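Local structure of endonuclease II (Enterobacteria phage t4, 2WSH) at residues 15-20 and 126-131; 42-47 and 66-71; 56-59 and 63-66; 84-89 and 134-139. The protein nicks and cleaves cytosine-containing host DNA in a sequence-specific, magnesium-dependent manner, so that the phage can reuse host nucleotides for its own DNA synthesis. The protein carries 1 engineered substitution. All blocks are in the same frame, centred on the assembly; numbering follows the deposited sequence. Where two conformers were deposited one is given.

Contact 1: 15-20 and 126-131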
loop_
_atom_site.group_PDB
_atom_site.type_symbol
_atom_site.label_atom_id
_atom_site.label_comp_id
_atom_site.label_asym_id
_atom_site.label_seq_id
_atom_site.Cartn_x
_atom_site.Cartn_y
_atom_site.Cartn_z
ATOM N N TYR A 15 -21.315 2.809 -0.032
ATOM C CA TYR A 15 -20.167 1.925 0.132
ATOM C C TYR A 15 -20.069 0.870 -0.956
ATOM O O TYR A 15 -19.355 -0.121 -0.810
ATOM C CB TYR A 15 -20.197 1.279 1.515
ATOM C CG TYR A 15 -20.068 2.295 2.615
ATOM C CD1 TYR A 15 -18.819 2.734 3.033
ATOM C CD2 TYR A 15 -21.192 2.843 3.219
ATOM C CE1 TYR A 15 -18.689 3.675 4.029
ATOM C CE2 TYR A 15 -21.071 3.787 4.218
ATOM C CZ TYR A 15 -19.817 4.201 4.618
ATOM O OH TYR A 15 -19.683 5.140 5.613
ATOM N N SER A 16 -20.789 1.096 -2.047
ATOM C CA SER A 16 -20.732 0.212 -3.202
ATOM C C SER A 16 -20.997 -1.246 -2.843
ATOM O O SER A 16 -20.268 -2.142 -3.264
ATOM C CB SER A 16 -19.390 0.351 -3.923
ATOM O OG SER A 16 -19.287 1.619 -4.554
ATOM N N PHE A 17 -22.040 -1.482 -2.057
ATOM C CA PHE A 17 -22.517 -2.840 -1.853
ATOM C C PHE A 17 -23.432 -3.196 -3.011
ATOM O O PHE A 17 -24.355 -2.456 -3.335
ATOM C CB PHE A 17 -23.272 -2.968 -0.528
ATOM C CG PHE A 17 -22.379 -3.136 0.669
ATOM C CD1 PHE A 17 -21.968 -4.398 1.072
ATOM C CD2 PHE A 17 -21.962 -2.035 1.401
ATOM C CE1 PHE A 17 -21.151 -4.557 2.176
ATOM C CE2 PHE A 17 -21.143 -2.186 2.507
ATOM C CZ PHE A 17 -20.737 -3.448 2.893
ATOM N N ILE A 18 -23.159 -4.326 -3.647
ATOM C CA ILE A 18 -23.988 -4.791 -4.743
ATOM C C ILE A 18 -24.772 -6.018 -4.289
ATOM O O ILE A 18 -24.210 -6.929 -3.682
ATOM C CB ILE A 18 -23.137 -5.112 -5.976
ATOM C CG1 ILE A 18 -22.524 -3.823 -6.529
ATOM C CG2 ILE A 18 -23.967 -5.807 -7.044
ATOM C CD1 ILE A 18 -21.386 -4.051 -7.482
ATOM N N LYS A 19 -26.072 -6.027 -4.560
ATOM C CA LYS A 19 -26.912 -7.148 -4.160
ATOM C C LYS A 19 -26.427 -8.434 -4.803
ATOM O O LYS A 19 -26.249 -8.511 -6.018
ATOM C CB LYS A 19 -28.380 -6.908 -4.512
ATOM C CG LYS A 19 -29.230 -8.159 -4.369
ATOM C CD LYS A 19 -30.706 -7.836 -4.243
ATOM C CE LYS A 19 -31.520 -9.113 -4.119
ATOM N NZ LYS A 19 -32.972 -8.843 -3.945
ATOM N N TYR A 20 -26.211 -9.446 -3.974
ATOM C CA TYR A 20 -25.670 -10.706 -4.441
ATOM C C TYR A 20 -26.789 -11.714 -4.644
ATOM O O TYR A 20 -26.922 -12.289 -5.719
ATOM C CB TYR A 20 -24.636 -11.236 -3.448
ATOM C CG TYR A 20 -24.027 -12.565 -3.837
ATOM C CD1 TYR A 20 -23.209 -12.681 -4.953
ATOM C CD2 TYR A 20 -24.265 -13.702 -3.079
ATOM C CE1 TYR A 20 -22.652 -13.900 -5.306
ATOM C CE2 TYR A 20 -23.715 -14.921 -3.424
ATOM C CZ TYR A 20 -22.907 -15.015 -4.534
ATOM O OH TYR A 20 -22.359 -16.232 -4.867
ATOM N N PRO A 126 -13.984 -4.671 10.851
ATOM C CA PRO A 126 -14.007 -3.991 12.153
ATOM C C PRO A 126 -14.568 -2.577 12.058
ATOM O O PRO A 126 -15.261 -2.131 12.975
ATOM C CB PRO A 126 -12.526 -3.927 12.542
ATOM C CG PRO A 126 -11.902 -5.062 11.828
ATOM C CD PRO A 126 -12.650 -5.212 10.539
ATOM N N LEU A 127 -14.267 -1.883 10.965
ATOM C CA LEU A 127 -14.695 -0.495 10.797
ATOM C C LEU A 127 -16.179 -0.377 10.447
ATOM O O LEU A 127 -16.844 0.573 10.858
ATOM C CB LEU A 127 -13.840 0.212 9.744
ATOM C CG LEU A 127 -12.373 0.445 10.116
ATOM C CD1 LEU A 127 -11.621 1.032 8.943
ATOM C CD2 LEU A 127 -12.254 1.350 11.342
ATOM N N PHE A 128 -16.690 -1.332 9.677
ATOM C CA PHE A 128 -18.114 -1.358 9.361
ATOM C C PHE A 128 -18.926 -1.675 10.613
ATOM O O PHE A 128 -19.983 -1.094 10.847
ATOM C CB PHE A 128 -18.416 -2.387 8.272
ATOM C CG PHE A 128 -18.226 -1.865 6.875
ATOM C CD1 PHE A 128 -18.995 -0.815 6.407
ATOM C CD2 PHE A 128 -17.283 -2.427 6.033
ATOM C CE1 PHE A 128 -18.830 -0.331 5.119
ATOM C CE2 PHE A 128 -17.109 -1.948 4.741
ATOM C CZ PHE A 128 -17.884 -0.900 4.288
ATOM N N ILE A 129 -18.422 -2.605 11.416
ATOM C CA ILE A 129 -19.104 -2.996 12.642
ATOM C C ILE A 129 -19.165 -1.828 13.631
ATOM O O ILE A 129 -20.215 -1.545 14.206
ATOM C CB ILE A 129 -18.436 -4.219 13.281
ATOM C CG1 ILE A 129 -18.597 -5.441 12.373
ATOM C CG2 ILE A 129 -19.022 -4.489 14.656
ATOM C CD1 ILE A 129 -17.837 -6.664 12.852
ATOM N N LYS A 130 -18.045 -1.136 13.812
ATOM C CA LYS A 130 -18.014 0.039 14.680
ATOM C C LYS A 130 -18.897 1.151 14.122
ATOM O O LYS A 130 -19.474 1.940 14.871
ATOM C CB LYS A 130 -16.579 0.544 14.858
ATOM C CG LYS A 130 -16.480 1.947 15.436
ATOM C CD LYS A 130 -15.051 2.468 15.393
ATOM C CE LYS A 130 -14.228 1.945 16.560
ATOM N NZ LYS A 130 -14.541 2.663 17.828
ATOM N N LEU A 131 -19.011 1.201 12.799
ATOM C CA LEU A 131 -19.778 2.252 12.144
ATOM C C LEU A 131 -21.285 2.060 12.304
ATOM O O LEU A 131 -22.002 2.993 12.665
ATOM C CB LEU A 131 -19.412 2.343 10.660
ATOM C CG LEU A 131 -20.072 3.469 9.858
ATOM C CD1 LEU A 131 -19.841 4.819 10.521
ATOM C CD2 LEU A 131 -19.561 3.483 8.426
#
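An aromatic cluster of Y15, F17 and F128 ties helix 121-132 to the N-terminal segment, at the point where the chain leaves helix 8-14 and heads into strand 18-23. The three rings form a chain of two T-shaped (edge-to-face) pairs with F128 in the middle. F128 turns its edge to the face of Y15, the ring centroids standing 5.4 Å apart and the planes at 77°. The touching atom is CE1 of F128, which sits over the rim of the tyrosine ring, 3.7 Å from CD1 of Y15. In the second pair F128 is the face and F17 supplies the edge, with planes at 66° and CE2 of F17 3.9 Å from CZ of F128. Having CG beside its own backbone N (chi1 -85°) carries the F128 ring off the helix and in between the other two. L131, one helical turn further on, meets the far end of the tyrosine: its CD2 methyl is 3.3 Å from OH of Y15. Strand 42-48 adds to the packing, since I43 touches both F17 and F128, while L113 of the second subunit rests on F128. Across the two segments the side chains offer each other carbon and ring surface rather than polar partners. The hold between these two segments therefore comes from dispersion and from ring hydrogens pointing at pi clouds, which probably limits how F128 can turn without any charge having to be buried.

Contact 2: 42-47 and 66-71. With PO4 (phosphate ion), chain E.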
loop_
_atom_site.group_PDB
_atom_site.type_symbol
_atom_site.label_atom_id
_atom_site.label_comp_id
_atom_site.label_asym_id
_atom_site.label_seq_id
_atom_site.Cartn_x
_atom_site.Cartn_y
_atom_site.Cartn_z
ATOM N N VAL A 42 -14.682 -10.798 0.075
ATOM C CA VAL A 42 -15.599 -9.670 0.186
ATOM C C VAL A 42 -16.096 -9.428 1.604
ATOM O O VAL A 42 -16.070 -10.319 2.458
ATOM C CB VAL A 42 -16.851 -9.868 -0.696
ATOM C CG1 VAL A 42 -16.467 -9.982 -2.164
ATOM C CG2 VAL A 42 -17.621 -11.097 -0.237
ATOM N N ILE A 43 -16.551 -8.205 1.838
ATOM C CA ILE A 43 -17.389 -7.904 2.983
ATOM C C ILE A 43 -18.807 -8.177 2.525
ATOM O O ILE A 43 -19.214 -7.732 1.454
ATOM C CB ILE A 43 -17.276 -6.430 3.394
ATOM C CG1 ILE A 43 -15.884 -6.140 3.955
ATOM C CG2 ILE A 43 -18.364 -6.064 4.402
ATOM C CD1 ILE A 43 -15.528 -6.976 5.169
ATOM N N TYR A 44 -19.558 -8.940 3.307
ATOM C CA TYR A 44 -20.950 -9.157 2.954
ATOM C C TYR A 44 -21.890 -8.565 3.986
ATOM O O TYR A 44 -21.528 -8.385 5.145
ATOM C CB TYR A 44 -21.249 -10.633 2.665
ATOM C CG TYR A 44 -21.270 -11.568 3.855
ATOM C CD1 TYR A 44 -22.460 -11.856 4.511
ATOM C CD2 TYR A 44 -20.112 -12.199 4.291
ATOM C CE1 TYR A 44 -22.498 -12.730 5.579
ATOM C CE2 TYR A 44 -20.138 -13.074 5.367
ATOM C CZ TYR A 44 -21.337 -13.334 6.002
ATOM O OH TYR A 44 -21.382 -14.202 7.063
ATOM N N ALA A 45 -23.091 -8.231 3.541
ATOM C CA ALA A 45 -24.071 -7.616 4.408
ATOM C C ALA A 45 -25.360 -8.409 4.322
ATOM O O ALA A 45 -25.806 -8.773 3.235
ATOM C CB ALA A 45 -24.305 -6.168 4.001
ATOM N N ILE A 46 -25.945 -8.700 5.475
ATOM C CA ILE A 46 -27.250 -9.325 5.509
ATOM C C ILE A 46 -28.275 -8.249 5.804
ATOM O O ILE A 46 -28.100 -7.462 6.738
ATOM C CB ILE A 46 -27.325 -10.423 6.582
ATOM C CG1 ILE A 46 -26.213 -11.446 6.364
ATOM C CG2 ILE A 46 -28.695 -11.096 6.566
ATOM C CD1 ILE A 46 -26.298 -12.644 7.287
ATOM N N ALA A 47 -29.333 -8.210 4.997
ATOM C CA ALA A 47 -30.394 -7.221 5.158
ATOM C C ALA A 47 -31.742 -7.901 5.313
ATOM O O ALA A 47 -32.071 -8.824 4.569
ATOM C CB ALA A 47 -30.423 -6.267 3.968
ATOM N N ASN A 66 -24.437 -20.709 1.099
ATOM C CA ASN A 66 -24.926 -22.084 1.049
ATOM C C ASN A 66 -24.810 -22.798 2.399
ATOM O O ASN A 66 -25.621 -23.666 2.720
ATOM C CB ASN A 66 -24.224 -22.873 -0.059
ATOM C CG ASN A 66 -24.895 -22.697 -1.406
ATOM O OD1 ASN A 66 -24.233 -22.541 -2.430
ATOM N ND2 ASN A 66 -26.221 -22.713 -1.410
ATOM N N TYR A 67 -23.798 -22.421 3.177
ATOM C CA TYR A 67 -23.656 -22.888 4.550
ATOM C C TYR A 67 -24.904 -22.509 5.341
ATOM O O TYR A 67 -25.493 -23.348 6.024
ATOM C CB TYR A 67 -22.395 -22.279 5.175
ATOM C CG TYR A 67 -22.267 -22.418 6.680
ATOM C CD1 TYR A 67 -21.410 -23.361 7.241
ATOM C CD2 TYR A 67 -22.982 -21.590 7.538
ATOM C CE1 TYR A 67 -21.281 -23.482 8.617
ATOM C CE2 TYR A 67 -22.862 -21.703 8.912
ATOM C CZ TYR A 67 -22.011 -22.650 9.446
ATOM O OH TYR A 67 -21.889 -22.764 10.812
ATOM N N TYR A 68 -25.312 -21.244 5.235
ATOM C CA TYR A 68 -26.533 -20.771 5.881
ATOM C C TYR A 68 -27.731 -21.579 5.412
ATOM O O TYR A 68 -28.492 -22.100 6.222
ATOM C CB TYR A 68 -26.786 -19.285 5.586
ATOM C CG TYR A 68 -25.865 -18.322 6.299
ATOM C CD1 TYR A 68 -25.750 -18.329 7.681
ATOM C CD2 TYR A 68 -25.127 -17.385 5.587
ATOM C CE1 TYR A 68 -24.910 -17.443 8.333
ATOM C CE2 TYR A 68 -24.288 -16.496 6.231
ATOM C CZ TYR A 68 -24.184 -16.529 7.602
ATOM O OH TYR A 68 -23.347 -15.642 8.241
ATOM N N ARG A 69 -27.901 -21.669 4.095
ATOM C CA ARG A 69 -29.023 -22.394 3.515
ATOM C C ARG A 69 -29.101 -23.834 4.018
ATOM O O ARG A 69 -30.164 -24.304 4.427
ATOM C CB ARG A 69 -28.934 -22.389 1.986
ATOM C CG ARG A 69 -29.875 -23.383 1.329
ATOM C CD ARG A 69 -29.907 -23.230 -0.185
ATOM N NE ARG A 69 -30.978 -24.036 -0.768
ATOM C CZ ARG A 69 -30.851 -25.314 -1.112
ATOM N NH1 ARG A 69 -29.694 -25.938 -0.940
ATOM N NH2 ARG A 69 -31.882 -25.969 -1.628
ATOM N N THR A 70 -27.969 -24.526 3.976
ATOM C CA THR A 70 -27.908 -25.923 4.390
ATOM C C THR A 70 -28.260 -26.098 5.865
ATOM O O THR A 70 -29.109 -26.919 6.211
ATOM C CB THR A 70 -26.521 -26.521 4.130
ATOM O OG1 THR A 70 -26.238 -26.460 2.729
ATOM C CG2 THR A 70 -26.472 -27.972 4.593
ATOM N N ALA A 71 -27.606 -25.324 6.726
ATOM C CA ALA A 71 -27.868 -25.387 8.161
ATOM C C ALA A 71 -29.356 -25.250 8.443
ATOM O O ALA A 71 -29.910 -25.972 9.273
ATOM C CB ALA A 71 -27.083 -24.309 8.901
HETATM P P PO4 E . -19.048 -15.589 9.269
HETATM O O1 PO4 E . -19.224 -14.130 9.617
HETATM O O2 PO4 E . -17.576 -15.916 9.164
HETATM O O3 PO4 E . -19.685 -16.478 10.313
HETATM O O4 PO4 E . -19.727 -15.814 7.942
#
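The phosphate pocket of the GIY-YIG domain is where Y44 and Y68 meet, their hydroxyls coming together from opposite directions. Y44 closes the V42-I43-Y44 triplet, which probably corresponds to the GIY half of the family motif, on strand 42-48; Y68 reaches in from helix 61-73. One hydrogen bond carries the contact, OH of Y68 donating to OH of Y44 at 2.7 Å. Each oxygen lies near the plane of the other ring, at its edge, so neither tyrosine stacks on its partner. Y44 has CG lodged between its backbone N and its carbonyl carbon (chi1 72°), and from there the ring projects off the strand towards the helix. Its OH in turn donates to O4 of the phosphate; the modelled 2.5 Å between Y44 OH and O4 is very short, so the exact length is doubtful. Beside this pair, CD1 of I46 makes looser apolar contact with Y68, 4.4 Å from CZ. K83 bonds both to the hydroxyl of Y68 and to the ion, and Y54 and R64 also bind the ion. The phosphate probably came from the crystallisation liquor, yet its place is consistent with a DNA phosphate site. The chain of bonds is consistent with a second-shell role for Y68: by donating its O-H to the oxygen of Y44, it leaves the O-H of Y44 for the anion and probably helps fix where it points.

Contact 3: 56-59 and 63-66. With PO4 (phosphate ion), chain E.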
loop_
_atom_site.group_PDB
_atom_site.type_symbol
_atom_site.label_atom_id
_atom_site.label_comp_id
_atom_site.label_asym_id
_atom_site.label_seq_id
_atom_site.Cartn_x
_atom_site.Cartn_y
_atom_site.Cartn_z
ATOM N N GLY A 56 -20.387 -9.345 7.624
ATOM C CA GLY A 56 -19.457 -10.455 7.687
ATOM C C GLY A 56 -18.318 -10.296 6.700
ATOM O O GLY A 56 -18.342 -9.407 5.852
ATOM N N LYS A 57 -17.311 -11.152 6.816
ATOM C CA LYS A 57 -16.254 -11.212 5.813
ATOM C C LYS A 57 -16.076 -12.661 5.393
ATOM O O LYS A 57 -16.326 -13.570 6.184
ATOM C CB LYS A 57 -14.948 -10.646 6.369
ATOM C CG LYS A 57 -14.392 -11.421 7.551
ATOM C CD LYS A 57 -13.166 -10.732 8.135
ATOM C CE LYS A 57 -12.578 -11.528 9.298
ATOM N NZ LYS A 57 -11.486 -10.780 9.986
ATOM N N THR A 58 -15.654 -12.883 4.149
ATOM C CA THR A 58 -15.494 -14.244 3.640
ATOM C C THR A 58 -14.554 -14.337 2.438
ATOM O O THR A 58 -14.486 -13.426 1.611
ATOM C CB THR A 58 -16.850 -14.870 3.265
ATOM O OG1 THR A 58 -16.661 -16.237 2.872
ATOM C CG2 THR A 58 -17.499 -14.104 2.122
ATOM N N LYS A 59 -13.833 -15.452 2.352
ATOM C CA LYS A 59 -12.973 -15.733 1.207
ATOM C C LYS A 59 -13.800 -16.260 0.036
ATOM O O LYS A 59 -13.329 -16.293 -1.101
ATOM C CB LYS A 59 -11.913 -16.772 1.582
ATOM C CG LYS A 59 -10.908 -16.328 2.633
ATOM C CD LYS A 59 -10.243 -17.545 3.271
ATOM C CE LYS A 59 -9.264 -17.165 4.377
ATOM N NZ LYS A 59 -7.867 -16.990 3.880
ATOM N N LYS A 63 -20.028 -20.147 -1.001
ATOM C CA LYS A 63 -19.894 -21.181 0.018
ATOM C C LYS A 63 -20.529 -20.773 1.345
ATOM O O LYS A 63 -21.231 -21.566 1.969
ATOM C CB LYS A 63 -18.429 -21.576 0.222
ATOM C CG LYS A 63 -18.017 -22.817 -0.559
ATOM C CD LYS A 63 -16.649 -23.327 -0.127
ATOM C CE LYS A 63 -16.664 -23.830 1.312
ATOM N NZ LYS A 63 -15.383 -24.499 1.679
ATOM N N ARG A 64 -20.284 -19.534 1.764
ATOM C CA ARG A 64 -20.807 -19.027 3.031
ATOM C C ARG A 64 -22.334 -18.991 3.057
ATOM O O ARG A 64 -22.955 -19.410 4.034
ATOM C CB ARG A 64 -20.245 -17.633 3.326
ATOM C CG ARG A 64 -20.602 -17.083 4.703
ATOM C CD ARG A 64 -19.930 -17.875 5.820
ATOM N NE ARG A 64 -18.522 -18.141 5.534
ATOM C CZ ARG A 64 -17.521 -17.316 5.824
ATOM N NH1 ARG A 64 -17.754 -16.153 6.415
ATOM N NH2 ARG A 64 -16.279 -17.656 5.517
ATOM N N ILE A 65 -22.936 -18.485 1.985
ATOM C CA ILE A 65 -24.388 -18.415 1.893
ATOM C C ILE A 65 -25.001 -19.811 1.900
ATOM O O ILE A 65 -25.969 -20.069 2.617
ATOM C CB ILE A 65 -24.867 -17.656 0.638
ATOM C CG1 ILE A 65 -24.247 -16.257 0.587
ATOM C CG2 ILE A 65 -26.386 -17.577 0.618
ATOM C CD1 ILE A 65 -24.112 -15.607 1.933
ATOM N N ASN A 66 -24.437 -20.709 1.099
ATOM C CA ASN A 66 -24.926 -22.084 1.049
ATOM C C ASN A 66 -24.810 -22.798 2.399
ATOM O O ASN A 66 -25.621 -23.666 2.720
ATOM C CB ASN A 66 -24.224 -22.873 -0.059
ATOM C CG ASN A 66 -24.895 -22.697 -1.406
ATOM O OD1 ASN A 66 -24.233 -22.541 -2.430
ATOM N ND2 ASN A 66 -26.221 -22.713 -1.410
HETATM P P PO4 E . -19.048 -15.589 9.269
HETATM O O1 PO4 E . -19.224 -14.130 9.617
HETATM O O2 PO4 E . -17.576 -15.916 9.164
HETATM O O3 PO4 E . -19.685 -16.478 10.313
HETATM O O4 PO4 E . -19.727 -15.814 7.942
HETATM O O HOH W 1 -13.785 -17.343 5.048
#
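R64 starts out with CG anti to its backbone N and then bends twice, at chi2 (67°) and chi3 (45°), which folds its guanidinium back over T58. T58 in turn has OG1 anti to its own N, on the side where the guanidinium passes. This joins the end of strand 51-58, just past the Y54-I55-G56 triplet of the GIY-YIG motif, to the helix 61-73 that follows it. R64 was modelled in two conformers, and its bend and bonds here are those of one of them. NH1 donates to the carbonyl O of K57 at 3.0 Å, in a bent bond with an N-H...O angle of 139°. The oxygen is tilted out of the guanidinium plane. The same NH1 bonds to O4 of the phosphate, but the 2.5 Å between NH1 and O4 is shorter than expected and best treated as doubtful. Y54, Y44 and K83 bind that ion too, so R64 belongs to a cationic and hydroxyl-lined pocket suited to an anion. OG1 of T58 lies over one face of the guanidinium, 3.0 Å from NH2, though the angle is too poor for a hydrogen bond; the hydroxyl is engaged instead with the backbone N of N60. The CB of K57 points away from the helix, and its NZ forms a salt bridge with D122. A water in the guanidinium plane, at its edge, accepts from K59 N at 3.3 Å and weakly from NH2 of R64.

Contact 4: 84-89 and 134-139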
loop_
_atom_site.group_PDB
_atom_site.type_symbol
_atom_site.label_atom_id
_atom_site.label_comp_id
_atom_site.label_asym_id
_atom_site.label_seq_id
_atom_site.Cartn_x
_atom_site.Cartn_y
_atom_site.Cartn_z
ATOM N N SER A 84 -27.986 -18.424 11.740
ATOM C CA SER A 84 -28.846 -19.273 10.925
ATOM C C SER A 84 -30.256 -19.296 11.503
ATOM O O SER A 84 -31.241 -19.302 10.767
ATOM C CB SER A 84 -28.284 -20.694 10.827
ATOM O OG SER A 84 -27.096 -20.719 10.054
ATOM N N ALA A 85 -30.345 -19.297 12.830
ATOM C CA ALA A 85 -31.637 -19.304 13.513
ATOM C C ALA A 85 -32.368 -17.975 13.344
ATOM O O ALA A 85 -33.595 -17.938 13.233
ATOM C CB ALA A 85 -31.457 -19.625 14.992
ATOM N N LEU A 86 -31.611 -16.883 13.332
ATOM C CA LEU A 86 -32.194 -15.558 13.134
ATOM C C LEU A 86 -32.716 -15.410 11.706
ATOM O O LEU A 86 -33.793 -14.860 11.480
ATOM C CB LEU A 86 -31.161 -14.471 13.438
ATOM C CG LEU A 86 -30.758 -14.336 14.912
ATOM C CD1 LEU A 86 -29.345 -13.794 15.041
ATOM C CD2 LEU A 86 -31.742 -13.461 15.665
ATOM N N ILE A 87 -31.942 -15.908 10.747
ATOM C CA ILE A 87 -32.337 -15.880 9.346
ATOM C C ILE A 87 -33.621 -16.680 9.129
ATOM O O ILE A 87 -34.521 -16.254 8.405
ATOM C CB ILE A 87 -31.224 -16.453 8.444
ATOM C CG1 ILE A 87 -29.990 -15.546 8.471
ATOM C CG2 ILE A 87 -31.725 -16.637 7.018
ATOM C CD1 ILE A 87 -28.756 -16.170 7.819
ATOM N N HIS A 88 -33.709 -17.838 9.774
ATOM C CA HIS A 88 -34.871 -18.703 9.600
ATOM C C HIS A 88 -36.153 -18.093 10.165
ATOM O O HIS A 88 -37.221 -18.220 9.565
ATOM C CB HIS A 88 -34.623 -20.086 10.209
ATOM C CG HIS A 88 -35.678 -21.089 9.861
ATOM N ND1 HIS A 88 -36.113 -22.052 10.745
ATOM C CD2 HIS A 88 -36.397 -21.266 8.727
ATOM C CE1 HIS A 88 -37.045 -22.789 10.166
ATOM N NE2 HIS A 88 -37.237 -22.333 8.941
ATOM N N SER A 89 -36.050 -17.434 11.314
ATOM C CA SER A 89 -37.215 -16.785 11.908
ATOM C C SER A 89 -37.624 -15.550 11.108
ATOM O O SER A 89 -38.805 -15.206 11.049
ATOM C CB SER A 89 -36.973 -16.438 13.379
ATOM O OG SER A 89 -35.876 -15.556 13.530
ATOM N N PRO A 134 -24.220 -3.351 13.652
ATOM C CA PRO A 134 -25.312 -4.231 13.228
ATOM C C PRO A 134 -25.719 -5.143 14.381
ATOM O O PRO A 134 -24.857 -5.580 15.136
ATOM C CB PRO A 134 -24.693 -5.046 12.085
ATOM C CG PRO A 134 -23.468 -4.279 11.670
ATOM C CD PRO A 134 -22.977 -3.607 12.906
ATOM N N PRO A 135 -27.024 -5.424 14.514
ATOM C CA PRO A 135 -27.594 -6.158 15.652
ATOM C C PRO A 135 -26.994 -7.549 15.831
ATOM O O PRO A 135 -26.785 -7.997 16.962
ATOM C CB PRO A 135 -29.076 -6.281 15.277
ATOM C CG PRO A 135 -29.314 -5.187 14.297
ATOM C CD PRO A 135 -28.049 -5.078 13.518
ATOM N N TRP A 136 -26.723 -8.229 14.724
ATOM C CA TRP A 136 -26.278 -9.619 14.774
ATOM C C TRP A 136 -24.781 -9.768 15.001
ATOM O O TRP A 136 -24.285 -10.881 15.151
ATOM C CB TRP A 136 -26.666 -10.336 13.485
ATOM C CG TRP A 136 -28.133 -10.456 13.299
ATOM C CD1 TRP A 136 -29.110 -9.890 14.069
ATOM C CD2 TRP A 136 -28.799 -11.162 12.253
ATOM N NE1 TRP A 136 -30.348 -10.219 13.573
ATOM C CE2 TRP A 136 -30.186 -10.999 12.457
ATOM C CE3 TRP A 136 -28.360 -11.932 11.171
ATOM C CZ2 TRP A 136 -31.136 -11.568 11.614
ATOM C CZ3 TRP A 136 -29.304 -12.499 10.336
ATOM C CH2 TRP A 136 -30.677 -12.315 10.564
ATOM N N ASN A 137 -24.062 -8.651 15.009
ATOM C CA ASN A 137 -22.629 -8.675 15.271
ATOM C C ASN A 137 -22.343 -8.598 16.766
ATOM O O ASN A 137 -22.506 -7.545 17.380
ATOM C CB ASN A 137 -21.933 -7.523 14.549
ATOM C CG ASN A 137 -21.791 -7.773 13.061
ATOM O OD1 ASN A 137 -22.597 -7.299 12.257
ATOM N ND2 ASN A 137 -20.774 -8.539 12.687
ATOM N N ILE A 138 -21.923 -9.720 17.343
ATOM C CA ILE A 138 -21.610 -9.775 18.766
ATOM C C ILE A 138 -20.278 -9.091 19.020
ATOM O O ILE A 138 -19.236 -9.570 18.578
ATOM C CB ILE A 138 -21.529 -11.224 19.272
ATOM C CG1 ILE A 138 -22.745 -12.025 18.802
ATOM C CG2 ILE A 138 -21.423 -11.256 20.791
ATOM C CD1 ILE A 138 -24.061 -11.469 19.276
ATOM N N GLN A 139 -20.317 -7.970 19.734
ATOM C CA GLN A 139 -19.112 -7.193 20.005
ATOM C C GLN A 139 -18.479 -7.562 21.346
ATOM O O GLN A 139 -19.158 -7.615 22.372
ATOM C CB GLN A 139 -19.423 -5.697 19.962
ATOM C CG GLN A 139 -20.099 -5.257 18.673
ATOM C CD GLN A 139 -20.329 -3.763 18.622
ATOM O OE1 GLN A 139 -19.639 -2.996 19.292
ATOM N NE2 GLN A 139 -21.302 -3.339 17.821
#
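The indole of W136 lies against L86, which covers one face, while I87 comes to its six-membered ring obliquely. CB of L86 makes a CH-pi contact with that ring, 3.7 Å from its centroid and 22° off the ring normal. The closest pair is tight, CB of L86 to CZ2 of W136 at 3.4 Å, nearer the rim than the middle. Further along the same leucine, CD1 spreads over the five-membered part and the ring fusion, reaching to 3.9 Å from CD2 of W136. Leucine and indole run antiparallel, side against side, so the leucine follows the length of the ring system instead of poking it end-on. I87 stands roughly perpendicular to the tryptophan side chain, with its CG1 3.6 Å from CZ3 of W136. L86 and I87 are successive residues on helix 82-92, and the tryptophan sits in the C-terminal segment of the GIY-YIG domain that follows helix 121-132. There P134 to N137 make a type I beta turn, closed by N137 N bonding to O of P134 at 3.2 Å. W136 also has a backbone bond to V53, and OD1 of N137 accepts from the N of I55, so the turn is held against strand 51-58. The indole has further neighbours in strand 42-48, where the side chains of I46 and I48 both touch it.

How the contacts relate
Contacts 2 and 3 are close neighbours, their centres about 5 Å apart. They share N66, helix 61-73 and the phosphate, and their strands 42-48 and 51-58 pair side by side; together they supply Y44 and R64 to the anion pocket. Contact 1 lies about 14 Å from the centres of both and links the two ends of the fold, since its segments bracket contacts 2 and 3 along the chain; it touches contact 2 on strand 42-48. Contact 4 opens after 2 and 3 have closed and alternates with contact 1. It meets contact 2 through helices 61-73 and 82-92, which follow each other in the chain. Contacts 1 and 4 thus fasten the terminal regions around the sheet bearing the pocket.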